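PDB 3AF6: transcription termination factor FttA from Pyrococcus horikoshii, which probably terminates transcription by cleaving nascent RNA as it leaves RNA polymerase, a nuclease activity that requires two bound zinc ions. Local coordinates for residues T33-E38 / L42-K47; G326-I331 / R336-N341; I178-E183 / T209-V214; P283-M288 / K318-L323. All coordinates share one frame; numbering follows the deposited sequence.

Contacts 1 and 2 are both antiparallel hairpins and largely buried, yet they belong to different domains: the KHa sheet for contact 1, an edge of a metallo-beta-lactamase sheet for contact 2. Contacts 3 and 4 are smaller, only partly buried, and reach the same seven-stranded sheet. Backbone hydrogen bonds hold the hairpins, an arginine grip holds contact 3, and contact 4, nearest the centre of the chain, has no hydrogen bond between its segments, only van der Waals contacts. The 178-183 segment joins contacts 1, 2 and 3, since Tyr179 stacks on Phe37 of contact 1 and Glu183 pairs with Arg336 of contact 2. Leu323 links contact 4 to Arg329 and Leu337 of contact 2.

Contact 1 (T33-E38 / L42-K47); sequences TEIEFE and LVIYVK
Val43 N donates to Glu36 O at 2.8 Å, close to straight at 164°, and Glu36 N answers with a 2.9 Å bond to Val43 O, so the two residues form a hydrogen-bonded antiparallel pair. At the next such pair, two residues along, Tyr45 N bonds Glu34 O at 2.8 Å, while the bond from Thr33 N to Tyr45 O is weak. Side chains divide by face. On one, Ile35 and Ile44 lie side by side. Leu42 holds CG opposite its backbone N (chi1 175°), which takes CD1 to 3.6 Å from Ile35 CG2 and over a face of the Phe37 ring in a CH-pi contact, with Leu42 CD1 4.2 Å from the Phe37 ring centroid. On the face of Glu34, Glu36, Val43 and Tyr45, Val43 CG1 lies over the centre of the tyrosine ring, and Glu34 OE2 comes to the ring edge, 4.2 Å from Tyr45 CD2. Glu36 and Glu38 find partners beyond the hairpin, Arg172 and Arg73; the Glu38 carboxylate also lies against Val43 CG2. With strand 70-74 added beside 42-46, this is the mixed three-stranded sheet of a type II KH domain. One face is thus apolar and covered by helices 11-22 and 59-66, whereas the charges of Glu36, on the opposite face, and Glu38, at the strand end, are probably balanced by these arginines.

Contact 2 (G326-I331 / R336-N341); sequences GEVRDI and RLTLHN
Arg329 and Leu337 form a hydrogen-bonded antiparallel pair, Arg329 N to Leu337 O at 2.8 Å and Leu337 N to Arg329 O at 2.9 Å, and Gly326 N adds a separate bond to Leu339 O, outside the regular pairing. Between these ends a water bridges the backbones, donating to Glu327 O and accepting from Leu339 N. Val328 holds CG1 opposite its backbone N (chi1 -178°), which sets CG1 3.5 Å from Arg336 CD and turns CG2 to Thr338 OG1. Asp330 and Arg336 run side by side and form a salt bridge through Arg336 NH1, although the position of Asp330 OD2 is less sure. Arg336 NH1 also pairs with Glu183, and its NE bonds a modified residue of the bound chain, presumably the RNA analogue. Arg329 folds back over the residues just before it, where Glu327 CB lies over one face of its guanidinium and its NH1 reaches Val328 O at 2.7 Å from above the carbonyl plane. Farther along, Ile331 CD1 meets Leu337 CB at 4.0 Å, and both side chains pack on Tyr279. This is the edge hairpin of one of the two sheets of the metallo-beta-lactamase sandwich, and its second strand leads towards the zinc ligand His344.

Contact 3 (I178-E183 / T209-V214); sequences IYRKPE and TDESFV
The guanidinium of Arg180 grips both the carboxylate and the backbone carbonyl of Glu211. Side-on, Arg180 NE donates to Glu211 OE2 at 3.0 Å in a salt bridge, and Arg180 NH2 donates to Glu211 O at 3.1 Å with an angle of 162°. The carboxylate oxygen is met on its anti side, 25° out of the carboxylate plane. Glu211 has its CG anti to the backbone N and then bends at chi2 (56°), which brings the acid round to NE. Lys181 lies across the same group, its CD 3.4 Å from Glu211 OE2. Behind Glu211 the turn is fixed by Thr209 OG1, which accepts from Glu211 N and, at 2.7 Å, from Ser212 N, combining an ST turn with an ST motif. Asp250 pairs with Arg180 NH2 as well. Two acids and a carbonyl around one guanidinium probably balance its charge and fix its orientation, tying the loop after helix 164-178 to the turn between strands 204-209 and 213-216.

Contact 4 (P283-M288 / K318-L323); sequences PTRDLM and KHTITL
Arg285 meets Thr320 and Thr322 through methyl groups, and no hydrogen bond crosses between the segments. Thr322 CG2 lies over one face of the guanidinium, 3.6 Å from Arg285 NE and 3.7 Å from Arg285 NH1. Thr320 CG2 touches the aliphatic part of the same side chain, 3.8 Å from Arg285 CD. A turn further along the helix, Met288 slides past Thr320 in the opposite direction, and its CE comes 4.2 Å from Thr320 OG1. That hydroxyl is engaged with Val316 O of the preceding helix, consistent with Thr320 CG2 (chi1 -52°) being turned to the arginine. Arg285 is bent at chi2 and chi3, which carries its guanidinium round to its helix neighbour, Arg285 NH2 standing 2.7 Å from Asp286 OD2 in a salt bridge. Asp286 OD1 is bonded to Tyr472 OH, which probably steadies the acid that holds Arg285 NH2. Met288 lies about 8 Å, side chain to side chain, from the zinc ligands His256 and His258. The segments belong to the beta-alpha-beta crossover from strand 278-280 through helices 282-301 and 310-319 to strand 320-322, which lies parallel beside 278-280 at the sheet edge, with helix 151-161 against Arg285 and helix 164-178 against Ile321.

Contact 1 (T33-E38 / L42-K47)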
loop_
_atom_site.group_PDB
_atom_site.type_symbol
_atom_site.label_atom_id
_atom_site.label_comp_id
_atom_site.label_asym_id
_atom_site.label_seq_id
_atom_site.Cartn_x
_atom_site.Cartn_y
_atom_site.Cartn_z
ATOM N N THR A 33 -5.398 36.027 -5.219
ATOM C CA THR A 33 -5.635 35.917 -6.652
ATOM C C THR A 33 -6.707 34.889 -7.010
ATOM O O THR A 33 -7.510 35.113 -7.915
ATOM C CB THR A 33 -4.330 35.563 -7.398
ATOM O OG1 THR A 33 -3.767 34.366 -6.848
ATOM C CG2 THR A 33 -3.323 36.693 -7.263
ATOM N N GLU A 34 -6.719 33.765 -6.301
ATOM C CA GLU A 34 -7.704 32.722 -6.565
ATOM C C GLU A 34 -7.853 31.758 -5.406
ATOM O O GLU A 34 -6.944 31.592 -4.593
ATOM C CB GLU A 34 -7.327 31.924 -7.817
ATOM C CG GLU A 34 -8.330 30.827 -8.161
ATOM C CD GLU A 34 -7.854 29.907 -9.269
ATOM O OE1 GLU A 34 -8.622 29.007 -9.664
ATOM O OE2 GLU A 34 -6.711 30.081 -9.742
ATOM N N ILE A 35 -9.019 31.123 -5.345
ATOM C CA ILE A 35 -9.326 30.139 -4.318
ATOM C C ILE A 35 -10.125 29.037 -4.995
ATOM O O ILE A 35 -11.292 29.221 -5.331
ATOM C CB ILE A 35 -10.162 30.750 -3.177
ATOM C CG1 ILE A 35 -9.407 31.924 -2.559
ATOM C CG2 ILE A 35 -10.429 29.704 -2.107
ATOM C CD1 ILE A 35 -10.151 32.609 -1.437
ATOM N N GLU A 36 -9.480 27.898 -5.209
ATOM C CA GLU A 36 -10.120 26.760 -5.857
ATOM C C GLU A 36 -9.981 25.500 -5.011
ATOM O O GLU A 36 -9.282 25.494 -3.998
ATOM C CB GLU A 36 -9.487 26.520 -7.229
ATOM C CG GLU A 36 -7.966 26.461 -7.195
ATOM C CD GLU A 36 -7.363 25.953 -8.495
ATOM O OE1 GLU A 36 -7.809 26.408 -9.573
ATOM O OE2 GLU A 36 -6.439 25.106 -8.434
ATOM N N PHE A 37 -10.656 24.435 -5.432
ATOM C CA PHE A 37 -10.586 23.160 -4.727
ATOM C C PHE A 37 -9.627 22.231 -5.459
ATOM O O PHE A 37 -9.718 22.071 -6.675
ATOM C CB PHE A 37 -11.967 22.499 -4.659
ATOM C CG PHE A 37 -12.794 22.926 -3.480
ATOM C CD1 PHE A 37 -12.337 22.726 -2.183
ATOM C CD2 PHE A 37 -14.047 23.498 -3.662
ATOM C CE1 PHE A 37 -13.119 23.088 -1.083
ATOM C CE2 PHE A 37 -14.832 23.862 -2.570
ATOM C CZ PHE A 37 -14.368 23.657 -1.281
ATOM N N GLU A 38 -8.694 21.643 -4.722
ATOM C CA GLU A 38 -7.739 20.699 -5.298
ATOM C C GLU A 38 -7.905 19.409 -4.523
ATOM O O GLU A 38 -7.441 19.301 -3.388
ATOM C CB GLU A 38 -6.302 21.203 -5.155
ATOM C CG GLU A 38 -5.774 21.916 -6.387
ATOM C CD GLU A 38 -4.336 22.360 -6.224
ATOM O OE1 GLU A 38 -3.467 21.501 -5.938
ATOM O OE2 GLU A 38 -4.080 23.572 -6.386
ATOM N N LEU A 42 -8.531 22.676 0.007
ATOM C CA LEU A 42 -8.849 23.981 -0.555
ATOM C C LEU A 42 -7.559 24.763 -0.771
ATOM O O LEU A 42 -6.728 24.861 0.130
ATOM C CB LEU A 42 -9.757 24.756 0.402
ATOM C CG LEU A 42 -10.099 26.202 0.034
ATOM C CD1 LEU A 42 -10.881 26.250 -1.270
ATOM C CD2 LEU A 42 -10.903 26.822 1.161
ATOM N N VAL A 43 -7.398 25.323 -1.964
ATOM C CA VAL A 43 -6.202 26.083 -2.289
ATOM C C VAL A 43 -6.479 27.579 -2.422
ATOM O O VAL A 43 -7.314 28.005 -3.226
ATOM C CB VAL A 43 -5.571 25.574 -3.595
ATOM C CG1 VAL A 43 -4.312 26.364 -3.905
ATOM C CG2 VAL A 43 -5.255 24.094 -3.473
ATOM N N ILE A 44 -5.765 28.368 -1.620
ATOM C CA ILE A 44 -5.903 29.822 -1.620
ATOM C C ILE A 44 -4.603 30.482 -2.075
ATOM O O ILE A 44 -3.689 30.689 -1.274
ATOM C CB ILE A 44 -6.248 30.351 -0.209
ATOM C CG1 ILE A 44 -7.559 29.727 0.282
ATOM C CG2 ILE A 44 -6.354 31.866 -0.237
ATOM C CD1 ILE A 44 -7.940 30.118 1.700
ATOM N N TYR A 45 -4.529 30.810 -3.363
ATOM C CA TYR A 45 -3.344 31.448 -3.935
ATOM C C TYR A 45 -3.256 32.938 -3.582
ATOM O O TYR A 45 -4.265 33.650 -3.574
ATOM C CB TYR A 45 -3.338 31.275 -5.462
ATOM C CG TYR A 45 -3.026 29.869 -5.939
ATOM C CD1 TYR A 45 -1.846 29.226 -5.560
ATOM C CD2 TYR A 45 -3.895 29.194 -6.798
ATOM C CE1 TYR A 45 -1.538 27.948 -6.025
ATOM C CE2 TYR A 45 -3.596 27.915 -7.269
ATOM C CZ TYR A 45 -2.416 27.300 -6.879
ATOM O OH TYR A 45 -2.111 26.042 -7.351
ATOM N N VAL A 46 -2.041 33.401 -3.295
ATOM C CA VAL A 46 -1.802 34.798 -2.934
ATOM C C VAL A 46 -0.495 35.307 -3.537
ATOM O O VAL A 46 0.432 34.529 -3.766
ATOM C CB VAL A 46 -1.727 34.968 -1.405
ATOM C CG1 VAL A 46 -3.029 34.508 -0.766
ATOM C CG2 VAL A 46 -0.551 34.177 -0.853
ATOM N N LYS A 47 -0.424 36.612 -3.787
ATOM C CA LYS A 47 0.775 37.217 -4.364
ATOM C C LYS A 47 1.637 37.943 -3.335
ATOM O O LYS A 47 1.936 39.128 -3.492
ATOM C CB LYS A 47 0.398 38.187 -5.491
ATOM C CG LYS A 47 -0.018 37.502 -6.783
ATOM C CD LYS A 47 -0.201 38.500 -7.916
ATOM C CE LYS A 47 -0.528 37.788 -9.221
ATOM N NZ LYS A 47 -0.744 38.735 -10.348
#

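Contact 2 (G326-I331 / R336-N341)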
loop_
_atom_site.group_PDB
_atom_site.type_symbol
_atom_site.label_atom_id
_atom_site.label_comp_id
_atom_site.label_asym_id
_atom_site.label_seq_id
_atom_site.Cartn_x
_atom_site.Cartn_y
_atom_site.Cartn_z
ATOM N N GLY A 326 -4.064 9.208 9.913
ATOM C CA GLY A 326 -4.669 10.274 10.691
ATOM C C GLY A 326 -5.179 11.510 9.985
ATOM O O GLY A 326 -5.799 12.353 10.624
ATOM N N GLU A 327 -4.944 11.640 8.686
ATOM C CA GLU A 327 -5.418 12.824 7.975
ATOM C C GLU A 327 -6.854 12.717 7.455
ATOM O O GLU A 327 -7.117 12.089 6.436
ATOM C CB GLU A 327 -4.467 13.162 6.825
ATOM C CG GLU A 327 -3.290 14.054 7.229
ATOM C CD GLU A 327 -2.200 14.140 6.152
ATOM O OE1 GLU A 327 -2.538 14.295 4.953
ATOM O OE2 GLU A 327 -1.003 14.064 6.514
ATOM N N VAL A 328 -7.776 13.355 8.170
ATOM C CA VAL A 328 -9.196 13.361 7.822
ATOM C C VAL A 328 -9.487 14.209 6.584
ATOM O O VAL A 328 -9.169 15.392 6.561
ATOM C CB VAL A 328 -10.032 13.919 8.999
ATOM C CG1 VAL A 328 -11.507 13.876 8.663
ATOM C CG2 VAL A 328 -9.763 13.114 10.250
ATOM N N ARG A 329 -10.098 13.622 5.560
ATOM C CA ARG A 329 -10.411 14.390 4.354
ATOM C C ARG A 329 -11.785 14.080 3.785
ATOM O O ARG A 329 -12.186 12.925 3.726
ATOM C CB ARG A 329 -9.372 14.135 3.257
ATOM C CG ARG A 329 -7.941 14.492 3.623
ATOM C CD ARG A 329 -7.656 15.984 3.511
ATOM N NE ARG A 329 -6.264 16.275 3.855
ATOM C CZ ARG A 329 -5.814 16.416 5.100
ATOM N NH1 ARG A 329 -6.646 16.310 6.129
ATOM N NH2 ARG A 329 -4.522 16.636 5.321
ATOM N N ASP A 330 -12.506 15.118 3.371
ATOM C CA ASP A 330 -13.820 14.947 2.754
ATOM C C ASP A 330 -13.591 14.388 1.339
ATOM O O ASP A 330 -12.884 15.004 0.530
ATOM C CB ASP A 330 -14.552 16.292 2.638
ATOM C CG ASP A 330 -14.952 16.876 3.986
ATOM O OD1 ASP A 330 -15.733 17.850 3.997
ATOM O OD2 ASP A 330 -14.493 16.378 5.035
ATOM N N ILE A 331 -14.168 13.232 1.031
ATOM C CA ILE A 331 -13.991 12.686 -0.304
ATOM C C ILE A 331 -15.297 12.668 -1.090
ATOM O O ILE A 331 -15.323 12.282 -2.257
ATOM C CB ILE A 331 -13.378 11.268 -0.275
ATOM C CG1 ILE A 331 -14.297 10.287 0.455
ATOM C CG2 ILE A 331 -12.003 11.317 0.379
ATOM C CD1 ILE A 331 -13.763 8.860 0.408
ATOM N N ARG A 336 -16.428 10.945 4.834
ATOM C CA ARG A 336 -15.139 11.494 5.235
ATOM C C ARG A 336 -14.169 10.359 5.523
ATOM O O ARG A 336 -14.460 9.446 6.304
ATOM C CB ARG A 336 -15.288 12.375 6.469
ATOM C CG ARG A 336 -14.999 13.835 6.204
ATOM C CD ARG A 336 -14.775 14.552 7.504
ATOM N NE ARG A 336 -16.013 14.676 8.259
ATOM C CZ ARG A 336 -17.000 15.498 7.925
ATOM N NH1 ARG A 336 -16.880 16.264 6.851
ATOM N NH2 ARG A 336 -18.101 15.554 8.659
ATOM N N LEU A 337 -13.003 10.433 4.893
ATOM C CA LEU A 337 -11.980 9.403 5.022
ATOM C C LEU A 337 -10.811 9.711 5.936
ATOM O O LEU A 337 -10.331 10.839 6.013
ATOM C CB LEU A 337 -11.420 9.062 3.636
ATOM C CG LEU A 337 -10.234 8.094 3.571
ATOM C CD1 LEU A 337 -10.690 6.669 3.889
ATOM C CD2 LEU A 337 -9.621 8.152 2.176
ATOM N N THR A 338 -10.360 8.673 6.621
ATOM C CA THR A 338 -9.208 8.744 7.495
ATOM C C THR A 338 -8.602 7.353 7.406
ATOM O O THR A 338 -9.322 6.360 7.488
ATOM C CB THR A 338 -9.573 9.002 8.978
ATOM O OG1 THR A 338 -10.371 10.182 9.092
ATOM C CG2 THR A 338 -8.296 9.197 9.799
ATOM N N LEU A 339 -7.289 7.286 7.219
ATOM C CA LEU A 339 -6.587 6.011 7.144
ATOM C C LEU A 339 -5.775 5.841 8.426
ATOM O O LEU A 339 -5.239 6.814 8.968
ATOM C CB LEU A 339 -5.647 5.987 5.941
ATOM C CG LEU A 339 -6.258 6.132 4.550
ATOM C CD1 LEU A 339 -5.125 6.112 3.515
ATOM C CD2 LEU A 339 -7.257 5.008 4.295
ATOM N N HIS A 340 -5.694 4.606 8.908
ATOM C CA HIS A 340 -4.955 4.298 10.122
ATOM C C HIS A 340 -4.048 3.103 9.869
ATOM O O HIS A 340 -4.272 2.314 8.944
ATOM C CB HIS A 340 -5.917 3.974 11.269
ATOM C CG HIS A 340 -6.708 5.152 11.748
ATOM N ND1 HIS A 340 -6.123 6.247 12.347
ATOM C CD2 HIS A 340 -8.036 5.411 11.709
ATOM C CE1 HIS A 340 -7.055 7.130 12.654
ATOM N NE2 HIS A 340 -8.226 6.647 12.278
ATOM N N ASN A 341 -3.027 2.955 10.700
ATOM C CA ASN A 341 -2.112 1.850 10.528
ATOM C C ASN A 341 -2.725 0.464 10.761
ATOM O O ASN A 341 -3.411 0.230 11.753
ATOM C CB ASN A 341 -0.904 2.039 11.434
ATOM C CG ASN A 341 -0.109 0.782 11.573
ATOM O OD1 ASN A 341 -0.177 0.103 12.597
ATOM N ND2 ASN A 341 0.626 0.434 10.528
HETATM O O HOH W 1 -5.813 9.791 6.516
#

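Contact 3 (I178-E183 / T209-V214)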
loop_
_atom_site.group_PDB
_atom_site.type_symbol
_atom_site.label_atom_id
_atom_site.label_comp_id
_atom_site.label_asym_id
_atom_site.label_seq_id
_atom_site.Cartn_x
_atom_site.Cartn_y
_atom_site.Cartn_z
ATOM N N ILE A 178 -16.245 16.469 -5.096
ATOM C CA ILE A 178 -16.331 16.313 -3.655
ATOM C C ILE A 178 -17.261 17.347 -3.023
ATOM O O ILE A 178 -17.905 17.079 -2.005
ATOM C CB ILE A 178 -14.934 16.414 -2.988
ATOM C CG1 ILE A 178 -14.007 15.331 -3.545
ATOM C CG2 ILE A 178 -15.061 16.277 -1.464
ATOM C CD1 ILE A 178 -12.601 15.359 -2.955
ATOM N N TYR A 179 -17.349 18.522 -3.639
ATOM C CA TYR A 179 -18.191 19.583 -3.099
ATOM C C TYR A 179 -19.391 19.932 -3.976
ATOM O O TYR A 179 -19.844 21.081 -4.001
ATOM C CB TYR A 179 -17.325 20.811 -2.836
ATOM C CG TYR A 179 -16.238 20.498 -1.843
ATOM C CD1 TYR A 179 -16.521 20.438 -0.478
ATOM C CD2 TYR A 179 -14.956 20.142 -2.266
ATOM C CE1 TYR A 179 -15.564 20.022 0.444
ATOM C CE2 TYR A 179 -13.989 19.723 -1.345
ATOM C CZ TYR A 179 -14.308 19.663 0.007
ATOM O OH TYR A 179 -13.389 19.220 0.928
ATOM N N ARG A 180 -19.912 18.926 -4.680
ATOM C CA ARG A 180 -21.066 19.124 -5.542
ATOM C C ARG A 180 -22.253 19.595 -4.696
ATOM O O ARG A 180 -23.318 19.932 -5.223
ATOM C CB ARG A 180 -21.412 17.824 -6.292
ATOM C CG ARG A 180 -21.636 16.590 -5.415
ATOM C CD ARG A 180 -22.157 15.419 -6.237
ATOM N NE ARG A 180 -22.168 14.158 -5.500
ATOM C CZ ARG A 180 -21.081 13.458 -5.189
ATOM N NH1 ARG A 180 -19.889 13.898 -5.548
ATOM N NH2 ARG A 180 -21.182 12.308 -4.537
ATOM N N LYS A 181 -22.058 19.613 -3.381
ATOM C CA LYS A 181 -23.082 20.069 -2.449
ATOM C C LYS A 181 -22.499 20.080 -1.045
ATOM O O LYS A 181 -21.447 19.500 -0.808
ATOM C CB LYS A 181 -24.318 19.171 -2.514
ATOM C CG LYS A 181 -24.064 17.724 -2.179
ATOM C CD LYS A 181 -25.364 16.951 -2.182
ATOM C CE LYS A 181 -26.321 17.479 -1.134
ATOM N NZ LYS A 181 -27.561 16.667 -1.107
ATOM N N PRO A 182 -23.166 20.758 -0.098
ATOM C CA PRO A 182 -22.688 20.839 1.287
ATOM C C PRO A 182 -22.845 19.545 2.070
ATOM O O PRO A 182 -23.569 18.653 1.633
ATOM C CB PRO A 182 -23.521 21.977 1.865
ATOM C CG PRO A 182 -24.810 21.839 1.132
ATOM C CD PRO A 182 -24.349 21.615 -0.288
ATOM N N GLU A 183 -22.171 19.453 3.222
ATOM C CA GLU A 183 -22.240 18.261 4.069
ATOM C C GLU A 183 -23.646 17.711 4.032
ATOM O O GLU A 183 -24.612 18.429 4.261
ATOM C CB GLU A 183 -21.836 18.569 5.515
ATOM C CG GLU A 183 -20.337 18.809 5.695
ATOM C CD GLU A 183 -19.853 18.580 7.133
ATOM O OE1 GLU A 183 -20.447 19.162 8.076
ATOM O OE2 GLU A 183 -18.870 17.821 7.315
ATOM N N THR A 209 -24.597 5.002 -0.615
ATOM C CA THR A 209 -25.500 5.907 0.094
ATOM C C THR A 209 -26.329 6.486 -1.056
ATOM O O THR A 209 -25.987 6.292 -2.220
ATOM C CB THR A 209 -24.788 7.070 0.813
ATOM O OG1 THR A 209 -24.268 7.984 -0.160
ATOM C CG2 THR A 209 -23.677 6.551 1.717
ATOM N N ASP A 210 -27.418 7.175 -0.748
ATOM C CA ASP A 210 -28.226 7.775 -1.799
ATOM C C ASP A 210 -27.472 8.924 -2.470
ATOM O O ASP A 210 -27.923 9.476 -3.471
ATOM C CB ASP A 210 -29.551 8.301 -1.237
ATOM C CG ASP A 210 -29.367 9.256 -0.057
ATOM O OD1 ASP A 210 -30.181 10.196 0.068
ATOM O OD2 ASP A 210 -28.436 9.070 0.756
ATOM N N GLU A 211 -26.310 9.271 -1.932
ATOM C CA GLU A 211 -25.554 10.373 -2.497
ATOM C C GLU A 211 -24.213 9.986 -3.079
ATOM O O GLU A 211 -23.697 10.686 -3.945
ATOM C CB GLU A 211 -25.329 11.452 -1.429
ATOM C CG GLU A 211 -24.647 12.731 -1.927
ATOM C CD GLU A 211 -25.389 13.389 -3.092
ATOM O OE1 GLU A 211 -26.625 13.213 -3.184
ATOM O OE2 GLU A 211 -24.744 14.092 -3.905
ATOM N N SER A 212 -23.648 8.868 -2.637
ATOM C CA SER A 212 -22.322 8.529 -3.113
ATOM C C SER A 212 -21.981 7.062 -3.265
ATOM O O SER A 212 -22.729 6.176 -2.859
ATOM C CB SER A 212 -21.286 9.153 -2.177
ATOM O OG SER A 212 -21.603 10.496 -1.874
ATOM N N PHE A 213 -20.802 6.839 -3.829
ATOM C CA PHE A 213 -20.280 5.509 -4.043
ATOM C C PHE A 213 -18.759 5.529 -3.930
ATOM O O PHE A 213 -18.080 6.380 -4.525
ATOM C CB PHE A 213 -20.678 4.997 -5.430
ATOM C CG PHE A 213 -22.137 4.716 -5.568
ATOM C CD1 PHE A 213 -22.715 3.638 -4.903
ATOM C CD2 PHE A 213 -22.939 5.518 -6.378
ATOM C CE1 PHE A 213 -24.076 3.356 -5.042
ATOM C CE2 PHE A 213 -24.298 5.247 -6.528
ATOM C CZ PHE A 213 -24.871 4.160 -5.857
ATOM N N VAL A 214 -18.234 4.601 -3.144
ATOM C CA VAL A 214 -16.800 4.474 -2.986
ATOM C C VAL A 214 -16.451 2.991 -3.024
ATOM O O VAL A 214 -17.189 2.139 -2.508
ATOM C CB VAL A 214 -16.282 5.085 -1.655
ATOM C CG1 VAL A 214 -16.607 6.565 -1.590
ATOM C CG2 VAL A 214 -16.877 4.350 -0.489
#

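Contact 4 (P283-M288 / K318-L323)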
loop_
_atom_site.group_PDB
_atom_site.type_symbol
_atom_site.label_atom_id
_atom_site.label_comp_id
_atom_site.label_asym_id
_atom_site.label_seq_id
_atom_site.Cartn_x
_atom_site.Cartn_y
_atom_site.Cartn_z
ATOM N N PRO A 283 3.319 5.200 0.603
ATOM C CA PRO A 283 4.027 3.929 0.403
ATOM C C PRO A 283 3.200 2.909 -0.398
ATOM O O PRO A 283 3.746 2.133 -1.178
ATOM C CB PRO A 283 4.302 3.460 1.834
ATOM C CG PRO A 283 4.443 4.729 2.578
ATOM C CD PRO A 283 3.320 5.575 2.029
ATOM N N THR A 284 1.886 2.898 -0.200
ATOM C CA THR A 284 1.044 1.964 -0.938
ATOM C C THR A 284 0.992 2.360 -2.419
ATOM O O THR A 284 1.019 1.505 -3.307
ATOM C CB THR A 284 -0.386 1.900 -0.333
ATOM O OG1 THR A 284 -0.317 1.331 0.984
ATOM C CG2 THR A 284 -1.296 1.028 -1.179
ATOM N N ARG A 285 0.935 3.658 -2.693
ATOM C CA ARG A 285 0.925 4.100 -4.078
ATOM C C ARG A 285 2.197 3.589 -4.778
ATOM O O ARG A 285 2.132 2.985 -5.857
ATOM C CB ARG A 285 0.867 5.627 -4.171
ATOM C CG ARG A 285 1.766 6.159 -5.271
ATOM C CD ARG A 285 1.103 7.170 -6.163
ATOM N NE ARG A 285 1.325 8.542 -5.728
ATOM C CZ ARG A 285 2.496 9.032 -5.336
ATOM N NH1 ARG A 285 2.583 10.304 -4.971
ATOM N NH2 ARG A 285 3.566 8.252 -5.279
ATOM N N ASP A 286 3.348 3.826 -4.152
ATOM C CA ASP A 286 4.620 3.399 -4.724
ATOM C C ASP A 286 4.736 1.884 -4.792
ATOM O O ASP A 286 5.173 1.330 -5.795
ATOM C CB ASP A 286 5.799 3.959 -3.912
ATOM C CG ASP A 286 5.861 5.477 -3.935
ATOM O OD1 ASP A 286 6.751 6.044 -3.265
ATOM O OD2 ASP A 286 5.018 6.101 -4.614
ATOM N N LEU A 287 4.343 1.209 -3.723
ATOM C CA LEU A 287 4.423 -0.244 -3.692
ATOM C C LEU A 287 3.491 -0.949 -4.682
ATOM O O LEU A 287 3.900 -1.891 -5.351
ATOM C CB LEU A 287 4.158 -0.739 -2.273
ATOM C CG LEU A 287 5.292 -0.440 -1.295
ATOM C CD1 LEU A 287 4.811 -0.608 0.141
ATOM C CD2 LEU A 287 6.467 -1.364 -1.601
ATOM N N MET A 288 2.248 -0.493 -4.797
ATOM C CA MET A 288 1.313 -1.144 -5.709
ATOM C C MET A 288 1.765 -0.961 -7.154
ATOM O O MET A 288 1.688 -1.895 -7.957
ATOM C CB MET A 288 -0.117 -0.611 -5.511
ATOM C CG MET A 288 -0.464 0.648 -6.267
ATOM S SD MET A 288 -2.196 1.026 -6.025
ATOM C CE MET A 288 -2.158 2.819 -5.906
ATOM N N LYS A 318 -1.364 8.860 -12.054
ATOM C CA LYS A 318 -1.937 10.156 -12.348
ATOM C C LYS A 318 -3.258 10.428 -11.649
ATOM O O LYS A 318 -3.663 11.578 -11.527
ATOM C CB LYS A 318 -2.087 10.305 -13.866
ATOM C CG LYS A 318 -0.739 10.414 -14.591
ATOM C CD LYS A 318 -0.874 10.334 -16.095
ATOM C CE LYS A 318 -1.718 11.475 -16.630
ATOM N NZ LYS A 318 -1.926 11.364 -18.104
ATOM N N HIS A 319 -3.922 9.376 -11.175
ATOM C CA HIS A 319 -5.212 9.520 -10.493
ATOM C C HIS A 319 -5.157 9.339 -8.971
ATOM O O HIS A 319 -6.150 9.570 -8.276
ATOM C CB HIS A 319 -6.232 8.526 -11.053
ATOM C CG HIS A 319 -6.835 8.943 -12.358
ATOM N ND1 HIS A 319 -6.159 8.853 -13.557
ATOM C CD2 HIS A 319 -8.061 9.442 -12.652
ATOM C CE1 HIS A 319 -6.942 9.277 -14.532
ATOM N NE2 HIS A 319 -8.100 9.642 -14.010
ATOM N N THR A 320 -4.006 8.927 -8.456
ATOM C CA THR A 320 -3.858 8.701 -7.025
ATOM C C THR A 320 -3.641 9.956 -6.183
ATOM O O THR A 320 -2.808 10.799 -6.503
ATOM C CB THR A 320 -2.689 7.758 -6.766
ATOM O OG1 THR A 320 -2.859 6.589 -7.566
ATOM C CG2 THR A 320 -2.607 7.380 -5.282
ATOM N N ILE A 321 -4.394 10.080 -5.104
ATOM C CA ILE A 321 -4.239 11.215 -4.203
ATOM C C ILE A 321 -3.826 10.609 -2.863
ATOM O O ILE A 321 -4.649 10.017 -2.170
ATOM C CB ILE A 321 -5.559 11.996 -4.056
ATOM C CG1 ILE A 321 -5.918 12.650 -5.390
ATOM C CG2 ILE A 321 -5.441 13.041 -2.947
ATOM C CD1 ILE A 321 -7.186 13.494 -5.332
ATOM N N THR A 322 -2.547 10.736 -2.513
ATOM C CA THR A 322 -2.046 10.157 -1.270
ATOM C C THR A 322 -2.521 10.858 -0.004
ATOM O O THR A 322 -2.857 12.045 -0.005
ATOM C CB THR A 322 -0.516 10.105 -1.249
ATOM O OG1 THR A 322 0.007 11.439 -1.196
ATOM C CG2 THR A 322 0.006 9.386 -2.493
ATOM N N LEU A 323 -2.528 10.097 1.080
ATOM C CA LEU A 323 -2.979 10.585 2.368
ATOM C C LEU A 323 -2.171 9.849 3.421
ATOM O O LEU A 323 -1.998 8.633 3.323
ATOM C CB LEU A 323 -4.455 10.231 2.535
ATOM C CG LEU A 323 -5.476 11.277 2.963
ATOM C CD1 LEU A 323 -5.476 12.445 1.978
ATOM C CD2 LEU A 323 -6.858 10.625 3.020
#